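Local coordinates for protein catechol 1,2 dioxygenase (PDB 2XSU) that probably catalyses the intradiol cleavage of catechol by molecular oxygen to cis,cis-muconate, using a ferric iron held in a homodimeric enzyme, at residues 227-232 with 237-242. The protein carries 1 engineered substitution. Residues are numbered along the deposited sequence; the frame is centred on the assembly and turned at random.
With FE (Fe (III) ion), chain B.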
loop_
_atom_site.group_PDB
_atom_site.type_symbol
_atom_site.label_atom_id
_atom_site.label_comp_id
_atom_site.label_asym_id
_atom_site.label_seq_id
_atom_site.Cartn_x
_atom_site.Cartn_y
_atom_site.Cartn_z
ATOM N N HIS A 227 -0.430 -2.056 -26.981
ATOM C CA HIS A 227 0.844 -1.859 -26.295
ATOM C C HIS A 227 2.003 -2.450 -27.096
ATOM O O HIS A 227 1.838 -3.494 -27.741
ATOM C CB HIS A 227 0.786 -2.643 -24.965
ATOM C CG HIS A 227 -0.171 -2.090 -23.962
ATOM N ND1 HIS A 227 0.182 -1.064 -23.115
ATOM C CD2 HIS A 227 -1.446 -2.436 -23.621
ATOM C CE1 HIS A 227 -0.836 -0.785 -22.309
ATOM N NE2 HIS A 227 -1.847 -1.581 -22.614
ATOM N N TYR A 228 3.187 -1.838 -26.967
ATOM C CA TYR A 228 4.421 -2.318 -27.592
ATOM C C TYR A 228 5.616 -2.277 -26.646
ATOM O O TYR A 228 5.837 -1.266 -25.981
ATOM C CB TYR A 228 4.801 -1.411 -28.763
ATOM C CG TYR A 228 4.032 -1.575 -30.029
ATOM C CD1 TYR A 228 2.703 -1.146 -30.120
ATOM C CD2 TYR A 228 4.650 -2.108 -31.184
ATOM C CE1 TYR A 228 1.991 -1.290 -31.311
ATOM C CE2 TYR A 228 3.943 -2.230 -32.393
ATOM C CZ TYR A 228 2.609 -1.813 -32.434
ATOM O OH TYR A 228 1.879 -1.929 -33.580
ATOM N N PHE A 229 6.389 -3.374 -26.602
ATOM C CA PHE A 229 7.838 -3.281 -26.306
ATOM C C PHE A 229 8.576 -3.527 -27.623
ATOM O O PHE A 229 8.254 -4.492 -28.330
ATOM C CB PHE A 229 8.340 -4.376 -25.349
ATOM C CG PHE A 229 7.921 -4.238 -23.908
ATOM C CD1 PHE A 229 8.052 -3.019 -23.219
ATOM C CD2 PHE A 229 7.453 -5.352 -23.202
ATOM C CE1 PHE A 229 7.692 -2.907 -21.864
ATOM C CE2 PHE A 229 7.107 -5.246 -21.858
ATOM C CZ PHE A 229 7.212 -4.017 -21.184
ATOM N N VAL A 230 9.566 -2.695 -27.958
ATOM C CA VAL A 230 10.405 -2.950 -29.141
ATOM C C VAL A 230 11.856 -2.935 -28.687
ATOM O O VAL A 230 12.294 -2.008 -28.028
ATOM C CB VAL A 230 10.151 -1.953 -30.298
ATOM C CG1 VAL A 230 10.939 -2.396 -31.588
ATOM C CG2 VAL A 230 8.626 -1.848 -30.613
ATOM N N SER A 231 12.606 -3.980 -29.031
ATOM C CA SER A 231 14.018 -4.050 -28.616
ATOM C C SER A 231 14.846 -4.665 -29.736
ATOM O O SER A 231 14.308 -5.425 -30.536
ATOM C CB SER A 231 14.168 -4.857 -27.319
ATOM O OG SER A 231 13.704 -6.202 -27.438
ATOM N N ALA A 232 16.147 -4.342 -29.767
ATOM C CA ALA A 232 17.071 -4.911 -30.760
ATOM C C ALA A 232 18.505 -4.684 -30.306
ATOM O O ALA A 232 18.795 -3.656 -29.699
ATOM C CB ALA A 232 16.858 -4.285 -32.099
ATOM N N LYS A 237 15.811 0.108 -25.821
ATOM C CA LYS A 237 14.475 -0.527 -25.711
ATOM C C LYS A 237 13.390 0.543 -25.590
ATOM O O LYS A 237 13.565 1.566 -24.896
ATOM C CB LYS A 237 14.402 -1.456 -24.511
ATOM C CG LYS A 237 13.110 -2.277 -24.465
ATOM C CD LYS A 237 13.200 -3.360 -23.408
ATOM C CE LYS A 237 11.985 -4.306 -23.461
ATOM N NZ LYS A 237 12.246 -5.551 -22.662
ATOM N N LEU A 238 12.274 0.281 -26.262
ATOM C CA LEU A 238 11.170 1.224 -26.322
ATOM C C LEU A 238 9.919 0.625 -25.718
ATOM O O LEU A 238 9.539 -0.488 -26.061
ATOM C CB LEU A 238 10.889 1.631 -27.764
ATOM C CG LEU A 238 9.640 2.497 -28.044
ATOM C CD1 LEU A 238 9.767 3.874 -27.385
ATOM C CD2 LEU A 238 9.390 2.660 -29.529
ATOM N N THR A 239 9.286 1.393 -24.824
ATOM C CA THR A 239 7.956 1.063 -24.303
ATOM C C THR A 239 7.002 2.089 -24.888
ATOM O O THR A 239 7.167 3.291 -24.678
ATOM C CB THR A 239 7.903 1.135 -22.761
ATOM O OG1 THR A 239 8.837 0.194 -22.201
ATOM C CG2 THR A 239 6.453 0.826 -22.238
ATOM N N THR A 240 6.019 1.636 -25.669
ATOM C CA THR A 240 5.106 2.595 -26.317
ATOM C C THR A 240 3.720 1.992 -26.567
ATOM O O THR A 240 3.417 0.914 -26.058
ATOM C CB THR A 240 5.748 3.190 -27.610
ATOM O OG1 THR A 240 5.016 4.359 -28.031
ATOM C CG2 THR A 240 5.796 2.149 -28.703
ATOM N N GLN A 241 2.857 2.752 -27.249
ATOM C CA GLN A 241 1.563 2.250 -27.720
ATOM C C GLN A 241 1.138 3.047 -28.945
ATOM O O GLN A 241 1.742 4.061 -29.261
ATOM C CB GLN A 241 0.486 2.393 -26.659
ATOM C CG GLN A 241 -0.004 3.784 -26.425
ATOM C CD GLN A 241 -1.014 3.860 -25.295
ATOM O OE1 GLN A 241 -1.211 2.888 -24.540
ATOM N NE2 GLN A 241 -1.651 5.021 -25.168
ATOM N N PHE A 242 0.087 2.580 -29.613
ATOM C CA PHE A 242 -0.693 3.526 -30.408
ATOM C C PHE A 242 -2.114 3.578 -29.893
ATOM O O PHE A 242 -2.619 2.593 -29.310
ATOM C CB PHE A 242 -0.647 3.277 -31.947
ATOM C CG PHE A 242 -1.285 1.998 -32.416
ATOM C CD1 PHE A 242 -2.675 1.861 -32.497
ATOM C CD2 PHE A 242 -0.498 0.916 -32.842
ATOM C CE1 PHE A 242 -3.282 0.663 -32.925
ATOM C CE2 PHE A 242 -1.091 -0.282 -33.296
ATOM C CZ PHE A 242 -2.480 -0.421 -33.330
HETATM FE FE FE B . -3.814 -1.495 -21.923
HETATM O O HOH W 1 2.702 0.128 -23.410
HETATM O O HOH W 2 -3.209 -1.601 -19.869
#
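The antiparallel beta hairpin of 221-231 and 238-244 supplies two of the four protein ligands of the ferric iron, H225 and H227, from its first strand, where H227 pairs across with Q241. H227 NE2 binds the iron at 2.1 Å; Y167 and Y201 are the other protein ligands, and a water completes the set. The second strand reaches H227 through another water, which accepts from H227 ND1 at 2.8 Å in the plane of the imidazole and donates to T240 O. Together with the metal bond, that bridge helps fix the ring's rotation. T240 O, shared with this water, also accepts from Y228 N, which sits 43° out of the carbonyl plane. T240 N returns the bond to Y228 O, and V230 and L238 form the second hydrogen-bonded pair.

From the start of the second strand, K237 runs fully extended, CG anti to its backbone N (chi1 -172°), and brings NZ over the F229 ring, 4.9 Å from its centroid, in a cation-pi contact; F229 lies on the same face as H227. T239 OG1 meets the edge of the same ring, 3.3 Å from F229 CE1. On the other face Y228 OH, hydrogen-bonded to Y191, lies at the edge of the F242 ring.

W159 of strand 155-159 stacks on H227, and that strand pairs with the other edge of 227-231, while strand 284-293 packs against V230, L238 and F242.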